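Local structure of amino acid adenylation domain-containing protein (Bacillus stratosphericus LAMA 585, 6ULY) at residues T33-S38 with D261-T266; D213-W218 with A265-A270; T357-S362 with T375-F380; Y471-I476 with S526-K531. The protein probably selects a branched keto acid and activates it with ATP as the keto acyl adenylate for nonribosomal depsipeptide synthesis. All blocks are in the same frame, centred on the assembly; numbering follows the deposited sequence.

Interaction 1: T33-S38 with D261-T266; sequences TYIVNS and DRYRAT. With SO4 (sulfate ion), chain O.
R262 makes the polar part of this contact, its extended side chain reaching the carbonyl of N37 in the loop just after strand 31-35. With CG anti to the backbone N (chi1 165°) and the chain straight as far as NE, the guanidinium points at the loop rather than along its own helix. NH1 gives the stronger bond to N37 O, at 2.8 Å, arriving tilted from the carbonyl plane; NH2 adds a weak one to the same oxygen. The carbonyl oxygen S38 O sits 3.4 Å above the centre of the guanidinium, while the Y263 ring brings CE2 over the opposite face, so the flat group is sandwiched. NH2 has further weak partners in N40 and E41.

The apolar part is built on I35 and Y263. I35 CD1 meets Y263 CE2 at 3.5 Å, and T33 CG2 lies more loosely by CE1 of the same ring, at 4.2 Å. The phenol OH of Y263 is hydrogen-bonded to E41 on the neighbouring strand.

On the solvent side, S38 OG donates to O4 of a sulfate at 2.6 Å; R255 binds the same ion, probably carried over from the crystallisation liquor.

Just beyond, R264 ends helix 255-262 with positive phi in a Schellman motif. That helix is part of the helical connection of a beta-alpha-beta crossover from strand 240-243 to strand 267-270, in the mixed sheet of an AMP-binding enzyme.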
loop_
_atom_site.group_PDB
_atom_site.type_symbol
_atom_site.label_atom_id
_atom_site.label_comp_id
_atom_site.label_asym_id
_atom_site.label_seq_id
_atom_site.Cartn_x
_atom_site.Cartn_y
_atom_site.Cartn_z
ATOM N N THR A 33 6.770 38.564 0.593
ATOM C CA THR A 33 6.436 39.190 -0.680
ATOM C C THR A 33 5.948 38.105 -1.626
ATOM O O THR A 33 6.686 37.160 -1.925
ATOM C CB THR A 33 7.635 39.928 -1.280
ATOM O OG1 THR A 33 8.444 40.472 -0.230
ATOM C CG2 THR A 33 7.161 41.059 -2.166
ATOM N N TYR A 34 4.709 38.241 -2.087
ATOM C CA TYR A 34 4.083 37.277 -2.982
ATOM C C TYR A 34 4.167 37.790 -4.413
ATOM O O TYR A 34 3.674 38.882 -4.717
ATOM C CB TYR A 34 2.629 37.047 -2.576
ATOM C CG TYR A 34 2.473 36.659 -1.129
ATOM C CD1 TYR A 34 2.580 35.333 -0.732
ATOM C CD2 TYR A 34 2.229 37.618 -0.154
ATOM C CE1 TYR A 34 2.441 34.971 0.588
ATOM C CE2 TYR A 34 2.088 37.264 1.175
ATOM C CZ TYR A 34 2.197 35.932 1.537
ATOM O OH TYR A 34 2.058 35.558 2.852
ATOM N N ILE A 35 4.788 37.004 -5.287
ATOM C CA ILE A 35 4.942 37.389 -6.685
ATOM C C ILE A 35 3.628 37.157 -7.415
ATOM O O ILE A 35 2.995 36.104 -7.267
ATOM C CB ILE A 35 6.089 36.607 -7.345
ATOM C CG1 ILE A 35 7.391 36.849 -6.575
ATOM C CG2 ILE A 35 6.219 37.004 -8.820
ATOM C CD1 ILE A 35 8.634 36.294 -7.244
ATOM N N VAL A 36 3.211 38.145 -8.202
ATOM C CA VAL A 36 2.046 38.028 -9.062
ATOM C C VAL A 36 2.445 37.887 -10.525
ATOM O O VAL A 36 1.873 37.072 -11.252
ATOM C CB VAL A 36 1.098 39.231 -8.863
ATOM C CG1 VAL A 36 -0.106 39.123 -9.788
ATOM C CG2 VAL A 36 0.653 39.324 -7.408
ATOM N N ASN A 37 3.424 38.666 -10.970
ATOM C CA ASN A 37 3.955 38.568 -12.324
ATOM C C ASN A 37 5.297 39.294 -12.351
ATOM O O ASN A 37 5.826 39.690 -11.305
ATOM C CB ASN A 37 2.963 39.133 -13.348
ATOM C CG ASN A 37 2.554 40.561 -13.040
ATOM O OD1 ASN A 37 3.374 41.478 -13.089
ATOM N ND2 ASN A 37 1.277 40.757 -12.729
ATOM N N SER A 38 5.850 39.474 -13.553
ATOM C CA SER A 38 7.175 40.071 -13.684
ATOM C C SER A 38 7.229 41.505 -13.166
ATOM O O SER A 38 8.320 41.995 -12.851
ATOM C CB SER A 38 7.617 40.037 -15.147
ATOM O OG SER A 38 6.783 40.859 -15.947
ATOM N N ASP A 261 17.117 36.962 -9.233
ATOM C CA ASP A 261 17.782 38.206 -9.599
ATOM C C ASP A 261 16.992 39.414 -9.113
ATOM O O ASP A 261 17.552 40.327 -8.499
ATOM C CB ASP A 261 17.968 38.249 -11.117
ATOM C CG ASP A 261 18.354 39.621 -11.624
ATOM O OD1 ASP A 261 19.563 39.858 -11.838
ATOM O OD2 ASP A 261 17.445 40.457 -11.807
ATOM N N ARG A 262 15.680 39.409 -9.351
ATOM C CA ARG A 262 14.844 40.569 -9.064
ATOM C C ARG A 262 14.770 40.868 -7.572
ATOM O O ARG A 262 14.622 42.032 -7.186
ATOM C CB ARG A 262 13.457 40.317 -9.654
ATOM C CG ARG A 262 12.310 41.206 -9.203
ATOM C CD ARG A 262 11.053 40.713 -9.924
ATOM N NE ARG A 262 9.797 41.272 -9.436
ATOM C CZ ARG A 262 8.602 40.736 -9.682
ATOM N NH1 ARG A 262 8.504 39.620 -10.400
ATOM N NH2 ARG A 262 7.504 41.305 -9.206
ATOM N N TYR A 263 14.876 39.848 -6.721
ATOM C CA TYR A 263 14.820 40.043 -5.278
ATOM C C TYR A 263 16.161 39.805 -4.601
ATOM O O TYR A 263 16.241 39.860 -3.370
ATOM C CB TYR A 263 13.750 39.138 -4.672
ATOM C CG TYR A 263 12.352 39.499 -5.118
ATOM C CD1 TYR A 263 11.636 40.505 -4.479
ATOM C CD2 TYR A 263 11.753 38.843 -6.184
ATOM C CE1 TYR A 263 10.358 40.841 -4.883
ATOM C CE2 TYR A 263 10.471 39.173 -6.599
ATOM C CZ TYR A 263 9.779 40.173 -5.947
ATOM O OH TYR A 263 8.505 40.499 -6.362
ATOM N N ARG A 264 17.220 39.569 -5.372
ATOM C CA ARG A 264 18.548 39.332 -4.816
ATOM C C ARG A 264 18.494 38.242 -3.748
ATOM O O ARG A 264 19.026 38.386 -2.644
ATOM C CB ARG A 264 19.141 40.627 -4.257
ATOM C CG ARG A 264 19.207 41.756 -5.276
ATOM C CD ARG A 264 19.861 42.999 -4.700
ATOM N NE ARG A 264 19.084 44.207 -4.979
ATOM C CZ ARG A 264 19.061 44.836 -6.151
ATOM N NH1 ARG A 264 19.769 44.376 -7.175
ATOM N NH2 ARG A 264 18.322 45.927 -6.302
ATOM N N ALA A 265 17.837 37.134 -4.092
ATOM C CA ALA A 265 17.654 36.046 -3.143
ATOM C C ALA A 265 18.997 35.465 -2.730
ATOM O O ALA A 265 19.904 35.302 -3.550
ATOM C CB ALA A 265 16.774 34.954 -3.752
ATOM N N THR A 266 19.126 35.165 -1.438
ATOM C CA THR A 266 20.316 34.508 -0.919
ATOM C C THR A 266 20.134 33.007 -0.737
ATOM O O THR A 266 21.132 32.281 -0.656
ATOM C CB THR A 266 20.730 35.134 0.421
ATOM O OG1 THR A 266 19.780 34.784 1.435
ATOM C CG2 THR A 266 20.795 36.663 0.297
HETATM S S SO4 O . 5.013 37.514 -16.825
HETATM O O1 SO4 O . 5.614 36.964 -15.644
HETATM O O2 SO4 O . 5.371 36.714 -17.960
HETATM O O3 SO4 O . 3.585 37.523 -16.676
HETATM O O4 SO4 O . 5.482 38.855 -17.019
#

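Interaction 2: D213-W218 with A265-A270; sequences DVSLDW and ATKTWA
W269 and D217 meet with their flat groups steeply turned, the indole and carboxylate planes 77° apart. The indole N-H points straight out in its own ring plane, and NE1 reaches D217 OD1 at 2.9 Å, yet the oxygen is approached from above the carboxylate plane. The other oxygen, OD2, accepts from the backbone N of M219, so the carboxylate is held from two directions.

T268 is on the sheet face of L216. Its OG1, set anti to its own backbone N (chi1 -169°), swings back to donate to L216 O at 2.6 Å, from above that carbonyl plane, and is itself bonded to W256 NE1.

At the start of the pair, T266 and V214 interlock: V214 N donates to T266 OG1 at 2.8 Å, while V214 O takes both T266 N and K267 N. L216 N then bonds to K267 O in the ordinary parallel pattern. K267 stretches out alongside S215, CE to S215 CB 3.5 Å, bringing NZ into a long salt bridge with D213 OD2; its closer partner is N234, and D213 turns to T210.

Just past strand 214-217, W218 CZ2 meets A270 CB at 3.5 Å, and a water bridges W218 N and W269 O while lying over one face of the W218 ring.

Chemically, polar side chains do work here that backbone pairing alone would leave undone: the T266 hydroxyl takes up the first N-H of the strand, the T268 hydroxyl takes the L216 carbonyl, and the D217 carboxylate probably helps fix the rotation of an indole lying about 5 Å from the bound adenylate.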
loop_
_atom_site.group_PDB
_atom_site.type_symbol
_atom_site.label_atom_id
_atom_site.label_comp_id
_atom_site.label_asym_id
_atom_site.label_seq_id
_atom_site.Cartn_x
_atom_site.Cartn_y
_atom_site.Cartn_z
ATOM N N ASP A 213 19.049 36.792 5.617
ATOM C CA ASP A 213 18.769 35.998 4.431
ATOM C C ASP A 213 17.614 36.608 3.642
ATOM O O ASP A 213 16.716 37.243 4.201
ATOM C CB ASP A 213 18.423 34.553 4.818
ATOM C CG ASP A 213 19.594 33.811 5.447
ATOM O OD1 ASP A 213 20.753 34.214 5.220
ATOM O OD2 ASP A 213 19.350 32.809 6.162
ATOM N N VAL A 214 17.646 36.413 2.327
ATOM C CA VAL A 214 16.516 36.704 1.451
ATOM C C VAL A 214 16.086 35.384 0.818
ATOM O O VAL A 214 16.858 34.767 0.073
ATOM C CB VAL A 214 16.868 37.749 0.380
ATOM C CG1 VAL A 214 15.663 38.018 -0.508
ATOM C CG2 VAL A 214 17.356 39.048 1.036
ATOM N N SER A 215 14.868 34.950 1.120
ATOM C CA SER A 215 14.409 33.618 0.754
ATOM C C SER A 215 13.457 33.672 -0.432
ATOM O O SER A 215 12.558 34.517 -0.489
ATOM C CB SER A 215 13.713 32.941 1.937
ATOM O OG SER A 215 13.383 31.601 1.619
ATOM N N LEU A 216 13.657 32.752 -1.372
ATOM C CA LEU A 216 12.771 32.578 -2.518
ATOM C C LEU A 216 12.312 31.128 -2.569
ATOM O O LEU A 216 13.141 30.213 -2.602
ATOM C CB LEU A 216 13.476 32.958 -3.824
ATOM C CG LEU A 216 12.679 32.686 -5.101
ATOM C CD1 LEU A 216 11.385 33.483 -5.136
ATOM C CD2 LEU A 216 13.536 32.988 -6.309
ATOM N N ASP A 217 10.996 30.920 -2.587
ATOM C CA ASP A 217 10.427 29.577 -2.646
ATOM C C ASP A 217 9.193 29.596 -3.535
ATOM O O ASP A 217 8.247 30.348 -3.274
ATOM C CB ASP A 217 10.061 29.065 -1.248
ATOM C CG ASP A 217 9.841 27.562 -1.215
ATOM O OD1 ASP A 217 9.787 26.989 -0.105
ATOM O OD2 ASP A 217 9.750 26.948 -2.301
ATOM N N TRP A 218 9.204 28.765 -4.576
ATOM C CA TRP A 218 8.021 28.505 -5.382
ATOM C C TRP A 218 7.440 27.116 -5.153
ATOM O O TRP A 218 6.363 26.814 -5.682
ATOM C CB TRP A 218 8.340 28.682 -6.876
ATOM C CG TRP A 218 9.527 27.898 -7.347
ATOM C CD1 TRP A 218 10.795 28.365 -7.538
ATOM C CD2 TRP A 218 9.555 26.506 -7.692
ATOM N NE1 TRP A 218 11.611 27.351 -7.981
ATOM C CE2 TRP A 218 10.871 26.201 -8.087
ATOM C CE3 TRP A 218 8.594 25.492 -7.707
ATOM C CZ2 TRP A 218 11.254 24.923 -8.479
ATOM C CZ3 TRP A 218 8.972 24.227 -8.101
ATOM C CH2 TRP A 218 10.291 23.951 -8.484
ATOM N N ALA A 265 17.837 37.134 -4.092
ATOM C CA ALA A 265 17.654 36.046 -3.143
ATOM C C ALA A 265 18.997 35.465 -2.730
ATOM O O ALA A 265 19.904 35.302 -3.550
ATOM C CB ALA A 265 16.774 34.954 -3.752
ATOM N N THR A 266 19.126 35.165 -1.438
ATOM C CA THR A 266 20.316 34.508 -0.919
ATOM C C THR A 266 20.134 33.007 -0.737
ATOM O O THR A 266 21.132 32.281 -0.656
ATOM C CB THR A 266 20.730 35.134 0.421
ATOM O OG1 THR A 266 19.780 34.784 1.435
ATOM C CG2 THR A 266 20.795 36.663 0.297
ATOM N N LYS A 267 18.896 32.521 -0.691
ATOM C CA LYS A 267 18.660 31.093 -0.540
ATOM C C LYS A 267 17.366 30.716 -1.242
ATOM O O LYS A 267 16.448 31.531 -1.371
ATOM C CB LYS A 267 18.599 30.676 0.936
ATOM C CG LYS A 267 17.421 31.260 1.697
ATOM C CD LYS A 267 17.429 30.835 3.162
ATOM C CE LYS A 267 16.148 31.269 3.854
ATOM N NZ LYS A 267 16.092 30.865 5.275
ATOM N N THR A 268 17.307 29.461 -1.684
ATOM C CA THR A 268 16.151 28.905 -2.374
ATOM C C THR A 268 16.318 27.390 -2.369
ATOM O O THR A 268 17.341 26.865 -1.920
ATOM C CB THR A 268 16.030 29.464 -3.798
ATOM O OG1 THR A 268 14.762 29.105 -4.357
ATOM C CG2 THR A 268 17.143 28.932 -4.691
ATOM N N TRP A 269 15.303 26.685 -2.865
ATOM C CA TRP A 269 15.400 25.234 -2.951
ATOM C C TRP A 269 14.445 24.704 -4.006
ATOM O O TRP A 269 13.528 25.397 -4.457
ATOM C CB TRP A 269 15.096 24.568 -1.605
ATOM C CG TRP A 269 13.637 24.389 -1.330
ATOM C CD1 TRP A 269 12.747 25.350 -0.951
ATOM C CD2 TRP A 269 12.903 23.162 -1.388
ATOM N NE1 TRP A 269 11.500 24.800 -0.778
ATOM C CE2 TRP A 269 11.571 23.455 -1.037
ATOM C CE3 TRP A 269 13.242 21.843 -1.706
ATOM C CZ2 TRP A 269 10.579 22.481 -1.001
ATOM C CZ3 TRP A 269 12.257 20.879 -1.666
ATOM C CH2 TRP A 269 10.942 21.202 -1.318
ATOM N N ALA A 270 14.670 23.448 -4.379
ATOM C CA ALA A 270 13.799 22.714 -5.285
ATOM C C ALA A 270 14.266 21.260 -5.319
ATOM O O ALA A 270 15.422 20.973 -4.991
ATOM C CB ALA A 270 13.824 23.316 -6.700
HETATM O O HOH W 1 11.543 27.082 -4.627
#

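Interaction 3: T357-S362 with T375-F380; sequences TFEETS and TGTVSF
F358 and V378 form the hydrogen-bonded pair at the centre of a two-stranded antiparallel ribbon, a beta hairpin with a long connecting loop that sits near the surface of the chain, apart from the larger sheets. F358 N donates to V378 O at 2.9 Å and V378 N returns a bond to F358 O at 3.0 Å. T357 with S379 and E359 with T377 are the flanking non-hydrogen-bonded pairs. The short strand axes run at 152° to one another.

Past the last pair the ladder gains one more bond, E360 N to G376 O at 2.8 Å, met from well above the carbonyl plane. G376 has positive phi (86°), where a CB would be pressed against the carbonyl of the residue before. E360 lays its side chain across this glycine and brings CG to 3.6 Å from V378 CG1. E359 turns instead to a salt bridge with R373, in the loop between the strands, and T377 OG1 accepts from the backbone N of the same residue.

The two phenylalanines approach edge to edge, F358 CD2 lying 4.1 Å from F380 CD2. Beyond them F358 meets the ring of F445, while F380 rests on T452 and T454 of strand 450-456, which ties the ribbon to the neighbouring antiparallel sheet.

On the face of T357 and S379 the hydroxyls are modelled too close for the distance to carry weight. The turn after the first strand is firmer: E359 O receives both N and OG of S362 from the same face of its plane, the OG at 2.9 Å.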
loop_
_atom_site.group_PDB
_atom_site.type_symbol
_atom_site.label_atom_id
_atom_site.label_comp_id
_atom_site.label_asym_id
_atom_site.label_seq_id
_atom_site.Cartn_x
_atom_site.Cartn_y
_atom_site.Cartn_z
ATOM N N THR A 357 31.772 7.645 -5.854
ATOM C CA THR A 357 31.658 6.675 -6.932
ATOM C C THR A 357 32.231 5.345 -6.473
ATOM O O THR A 357 33.299 5.299 -5.855
ATOM C CB THR A 357 32.381 7.160 -8.197
ATOM O OG1 THR A 357 31.641 8.233 -8.788
ATOM C CG2 THR A 357 32.524 6.033 -9.208
ATOM N N PHE A 358 31.511 4.265 -6.774
ATOM C CA PHE A 358 31.887 2.934 -6.326
ATOM C C PHE A 358 31.713 1.940 -7.464
ATOM O O PHE A 358 31.023 2.203 -8.451
ATOM C CB PHE A 358 31.044 2.470 -5.131
ATOM C CG PHE A 358 31.071 3.406 -3.960
ATOM C CD1 PHE A 358 32.141 3.408 -3.082
ATOM C CD2 PHE A 358 30.016 4.274 -3.726
ATOM C CE1 PHE A 358 32.163 4.261 -1.995
ATOM C CE2 PHE A 358 30.032 5.127 -2.641
ATOM C CZ PHE A 358 31.108 5.122 -1.775
ATOM N N GLU A 359 32.341 0.780 -7.301
ATOM C CA GLU A 359 32.150 -0.310 -8.244
ATOM C C GLU A 359 30.736 -0.863 -8.111
ATOM O O GLU A 359 30.212 -1.006 -7.003
ATOM C CB GLU A 359 33.176 -1.415 -7.990
ATOM C CG GLU A 359 33.617 -2.162 -9.239
ATOM C CD GLU A 359 34.592 -1.363 -10.087
ATOM O OE1 GLU A 359 35.194 -0.403 -9.560
ATOM O OE2 GLU A 359 34.759 -1.695 -11.279
ATOM N N GLU A 360 30.107 -1.158 -9.252
ATOM C CA GLU A 360 28.782 -1.771 -9.221
ATOM C C GLU A 360 28.814 -3.139 -8.552
ATOM O O GLU A 360 27.811 -3.572 -7.973
ATOM C CB GLU A 360 28.221 -1.895 -10.640
ATOM C CG GLU A 360 27.569 -0.625 -11.165
ATOM C CD GLU A 360 26.961 -0.797 -12.546
ATOM O OE1 GLU A 360 25.960 -0.111 -12.846
ATOM O OE2 GLU A 360 27.481 -1.618 -13.332
ATOM N N THR A 361 29.953 -3.830 -8.615
ATOM C CA THR A 361 30.045 -5.162 -8.028
ATOM C C THR A 361 29.942 -5.121 -6.509
ATOM O O THR A 361 29.467 -6.084 -5.895
ATOM C CB THR A 361 31.359 -5.821 -8.444
ATOM O OG1 THR A 361 31.369 -6.018 -9.864
ATOM C CG2 THR A 361 31.540 -7.160 -7.737
ATOM N N SER A 362 30.372 -4.023 -5.889
ATOM C CA SER A 362 30.482 -3.934 -4.441
ATOM C C SER A 362 29.238 -3.358 -3.776
ATOM O O SER A 362 29.251 -3.131 -2.563
ATOM C CB SER A 362 31.701 -3.087 -4.066
ATOM O OG SER A 362 31.568 -1.761 -4.548
ATOM N N THR A 375 30.772 2.297 -17.794
ATOM C CA THR A 375 29.941 1.243 -17.232
ATOM C C THR A 375 30.649 0.638 -16.029
ATOM O O THR A 375 31.871 0.736 -15.884
ATOM C CB THR A 375 29.637 0.138 -18.257
ATOM O OG1 THR A 375 30.864 -0.466 -18.690
ATOM C CG2 THR A 375 28.893 0.703 -19.461
ATOM N N GLY A 376 29.863 0.004 -15.163
ATOM C CA GLY A 376 30.395 -0.691 -14.011
ATOM C C GLY A 376 30.615 0.156 -12.778
ATOM O O GLY A 376 31.058 -0.380 -11.753
ATOM N N THR A 377 30.331 1.457 -12.835
ATOM C CA THR A 377 30.465 2.335 -11.684
ATOM C C THR A 377 29.173 3.114 -11.483
ATOM O O THR A 377 28.448 3.406 -12.438
ATOM C CB THR A 377 31.632 3.324 -11.843
ATOM O OG1 THR A 377 31.383 4.183 -12.963
ATOM C CG2 THR A 377 32.942 2.583 -12.051
ATOM N N VAL A 378 28.894 3.445 -10.224
ATOM C CA VAL A 378 27.746 4.259 -9.847
ATOM C C VAL A 378 28.249 5.447 -9.045
ATOM O O VAL A 378 29.169 5.312 -8.230
ATOM C CB VAL A 378 26.711 3.459 -9.031
ATOM C CG1 VAL A 378 26.109 2.353 -9.879
ATOM C CG2 VAL A 378 27.352 2.880 -7.773
ATOM N N SER A 379 27.644 6.608 -9.276
ATOM C CA SER A 379 27.995 7.838 -8.582
ATOM C C SER A 379 26.798 8.312 -7.773
ATOM O O SER A 379 25.695 8.458 -8.311
ATOM C CB SER A 379 28.429 8.926 -9.570
ATOM O OG SER A 379 29.681 8.610 -10.154
ATOM N N PHE A 380 27.021 8.554 -6.485
ATOM C CA PHE A 380 25.991 9.045 -5.586
ATOM C C PHE A 380 26.381 10.415 -5.052
ATOM O O PHE A 380 27.562 10.713 -4.854
ATOM C CB PHE A 380 25.770 8.086 -4.411
ATOM C CG PHE A 380 25.365 6.701 -4.824
ATOM C CD1 PHE A 380 24.090 6.452 -5.302
ATOM C CD2 PHE A 380 26.252 5.645 -4.716
ATOM C CE1 PHE A 380 23.710 5.172 -5.676
ATOM C CE2 PHE A 380 25.877 4.367 -5.085
ATOM C CZ PHE A 380 24.604 4.134 -5.568
#

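Interaction 4: Y471-I476 with S526-K531; sequences YEIEAI and SHIATK
I476 is central to this contact: its CG2, anti to the backbone N (chi1 -76° for the CG1 branch), pushes among side chains of helix 514-532. It lies 3.6 Å from H527 CD2 and 3.8 Å from I528 CG1, with K531 CB a little farther off. I473, one turn earlier, continues the apolar seam by setting CG2 at 4.0 Å from I528 CD1, the two side chains crossing at about a right angle; L505 of strand 502-509 touches I473 and I528, and M532 touches I473 and I476.

The H527 imidazole adds a polar edge. Its CD2 points in the ring plane at I476 O, 3.1 Å away, and NE2 is hydrogen-bonded to E479 just after the first helix, which would help fix the ring's rotation.

The other side is looser. K531 contributes only its root before its chain, bent at chi2, leads off to solvent, and no hydrogen bond crosses between the segments.

The axes of segments 471-476 and 526-531 come within 10.0 Å at 125°; helices 470-477 and 514-532 pack beside strands 483-491 and 502-509, as in the small alpha/beta C-terminal subdomain characteristic of ANL adenylating enzymes.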
loop_
_atom_site.group_PDB
_atom_site.type_symbol
_atom_site.label_atom_id
_atom_site.label_comp_id
_atom_site.label_asym_id
_atom_site.label_seq_id
_atom_site.Cartn_x
_atom_site.Cartn_y
_atom_site.Cartn_z
ATOM N N TYR A 471 21.691 -3.312 -11.240
ATOM C CA TYR A 471 23.027 -3.137 -11.878
ATOM C C TYR A 471 23.450 -4.452 -12.547
ATOM O O TYR A 471 24.106 -4.417 -13.603
ATOM C CB TYR A 471 24.089 -2.684 -10.871
ATOM C CG TYR A 471 24.598 -3.756 -9.938
ATOM C CD1 TYR A 471 25.669 -4.569 -10.288
ATOM C CD2 TYR A 471 24.011 -3.959 -8.698
ATOM C CE1 TYR A 471 26.136 -5.556 -9.434
ATOM C CE2 TYR A 471 24.471 -4.936 -7.829
ATOM C CZ TYR A 471 25.537 -5.740 -8.199
ATOM O OH TYR A 471 25.994 -6.705 -7.350
ATOM N N GLU A 472 23.119 -5.580 -11.921
ATOM C CA GLU A 472 23.510 -6.936 -12.384
ATOM C C GLU A 472 22.658 -7.320 -13.597
ATOM O O GLU A 472 23.219 -7.880 -14.561
ATOM C CB GLU A 472 23.328 -7.905 -11.217
ATOM C CG GLU A 472 24.127 -9.186 -11.332
ATOM C CD GLU A 472 24.042 -10.026 -10.070
ATOM O OE1 GLU A 472 23.657 -9.468 -9.014
ATOM O OE2 GLU A 472 24.347 -11.230 -10.143
ATOM N N ILE A 473 21.356 -7.026 -13.545
ATOM C CA ILE A 473 20.404 -7.299 -14.662
ATOM C C ILE A 473 20.862 -6.525 -15.897
ATOM O O ILE A 473 20.925 -7.122 -16.978
ATOM C CB ILE A 473 18.956 -6.931 -14.271
ATOM C CG1 ILE A 473 18.463 -7.793 -13.102
ATOM C CG2 ILE A 473 18.025 -7.030 -15.480
ATOM C CD1 ILE A 473 17.126 -7.374 -12.528
ATOM N N GLU A 474 21.174 -5.243 -15.728
ATOM C CA GLU A 474 21.614 -4.373 -16.845
ATOM C C GLU A 474 22.926 -4.895 -17.447
ATOM O O GLU A 474 23.003 -5.007 -18.678
ATOM C CB GLU A 474 21.752 -2.931 -16.366
ATOM C CG GLU A 474 20.424 -2.282 -16.024
ATOM C CD GLU A 474 20.582 -0.995 -15.234
ATOM O OE1 GLU A 474 21.734 -0.667 -14.877
ATOM O OE2 GLU A 474 19.557 -0.331 -14.974
ATOM N N ALA A 475 23.926 -5.210 -16.628
ATOM C CA ALA A 475 25.202 -5.772 -17.123
ATOM C C ALA A 475 24.914 -6.994 -18.007
ATOM O O ALA A 475 25.473 -7.061 -19.116
ATOM C CB ALA A 475 26.122 -6.115 -15.972
ATOM N N ILE A 476 24.075 -7.924 -17.542
ATOM C CA ILE A 476 23.787 -9.184 -18.291
ATOM C C ILE A 476 23.050 -8.836 -19.584
ATOM O O ILE A 476 23.392 -9.410 -20.635
ATOM C CB ILE A 476 23.010 -10.197 -17.437
ATOM C CG1 ILE A 476 23.945 -10.856 -16.420
ATOM C CG2 ILE A 476 22.314 -11.237 -18.316
ATOM C CD1 ILE A 476 23.287 -11.184 -15.109
ATOM N N SER A 526 16.186 -14.335 -22.992
ATOM C CA SER A 526 16.742 -15.703 -22.818
ATOM C C SER A 526 18.089 -15.643 -22.085
ATOM O O SER A 526 18.348 -16.539 -21.269
ATOM C CB SER A 526 16.836 -16.444 -24.131
ATOM O OG SER A 526 17.888 -15.931 -24.935
ATOM N N HIS A 527 18.919 -14.637 -22.359
ATOM C CA HIS A 527 20.240 -14.489 -21.699
ATOM C C HIS A 527 20.059 -14.121 -20.224
ATOM O O HIS A 527 20.844 -14.597 -19.393
ATOM C CB HIS A 527 21.097 -13.469 -22.441
ATOM C CG HIS A 527 22.509 -13.428 -21.969
ATOM N ND1 HIS A 527 23.290 -14.561 -21.879
ATOM C CD2 HIS A 527 23.287 -12.398 -21.574
ATOM C CE1 HIS A 527 24.490 -14.230 -21.441
ATOM N NE2 HIS A 527 24.512 -12.907 -21.245
ATOM N N ILE A 528 19.067 -13.304 -19.893
ATOM C CA ILE A 528 18.787 -12.966 -18.468
ATOM C C ILE A 528 18.188 -14.198 -17.777
ATOM O O ILE A 528 18.552 -14.458 -16.612
ATOM C CB ILE A 528 17.883 -11.722 -18.355
ATOM C CG1 ILE A 528 18.637 -10.454 -18.764
ATOM C CG2 ILE A 528 17.294 -11.585 -16.955
ATOM C CD1 ILE A 528 17.758 -9.236 -18.812
ATOM N N ALA A 529 17.295 -14.930 -18.451
ATOM C CA ALA A 529 16.675 -16.153 -17.888
ATOM C C ALA A 529 17.769 -17.171 -17.544
ATOM O O ALA A 529 17.727 -17.745 -16.444
ATOM C CB ALA A 529 15.655 -16.725 -18.836
ATOM N N THR A 530 18.735 -17.384 -18.436
ATOM C CA THR A 530 19.821 -18.372 -18.209
ATOM C C THR A 530 20.669 -17.880 -17.033
ATOM O O THR A 530 20.602 -18.518 -15.959
ATOM C CB THR A 530 20.608 -18.647 -19.500
ATOM O OG1 THR A 530 19.711 -19.246 -20.437
ATOM C CG2 THR A 530 21.804 -19.554 -19.297
ATOM N N LYS A 531 21.355 -16.746 -17.215
ATOM C CA LYS A 531 22.462 -16.303 -16.328
ATOM C C LYS A 531 21.961 -16.116 -14.888
ATOM O O LYS A 531 22.757 -16.336 -13.960
ATOM C CB LYS A 531 23.120 -15.026 -16.862
ATOM C CG LYS A 531 24.628 -15.139 -17.051
ATOM C CD LYS A 531 25.049 -16.071 -18.179
ATOM C CE LYS A 531 26.553 -16.057 -18.396
ATOM N NZ LYS A 531 27.003 -17.134 -19.312
#

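Interactions 1 and 2 are neighbours, their centres 10 Å apart, sharing A265 and T266 and touching where Y263 O lies 3.5 Å from V214 CG1. Both reach one mixed sheet, interaction 1 through helix 255-262, interaction 2 by pairing strands 214-217 and 267-270. The W269 side chain of interaction 2 lies about 5 Å from the bound adenylate. Interaction 3 approaches the ligand from elsewhere, F380 lying about 9 Å away. Interactions 3 and 4 meet, their centres 17 Å apart, where E360 O packs at 3.0 Å against Y471 CE1; this probably marks the boundary between the large and small subdomains. Interaction 4 is remote from interaction 2, with nearest atoms about 24 Å apart.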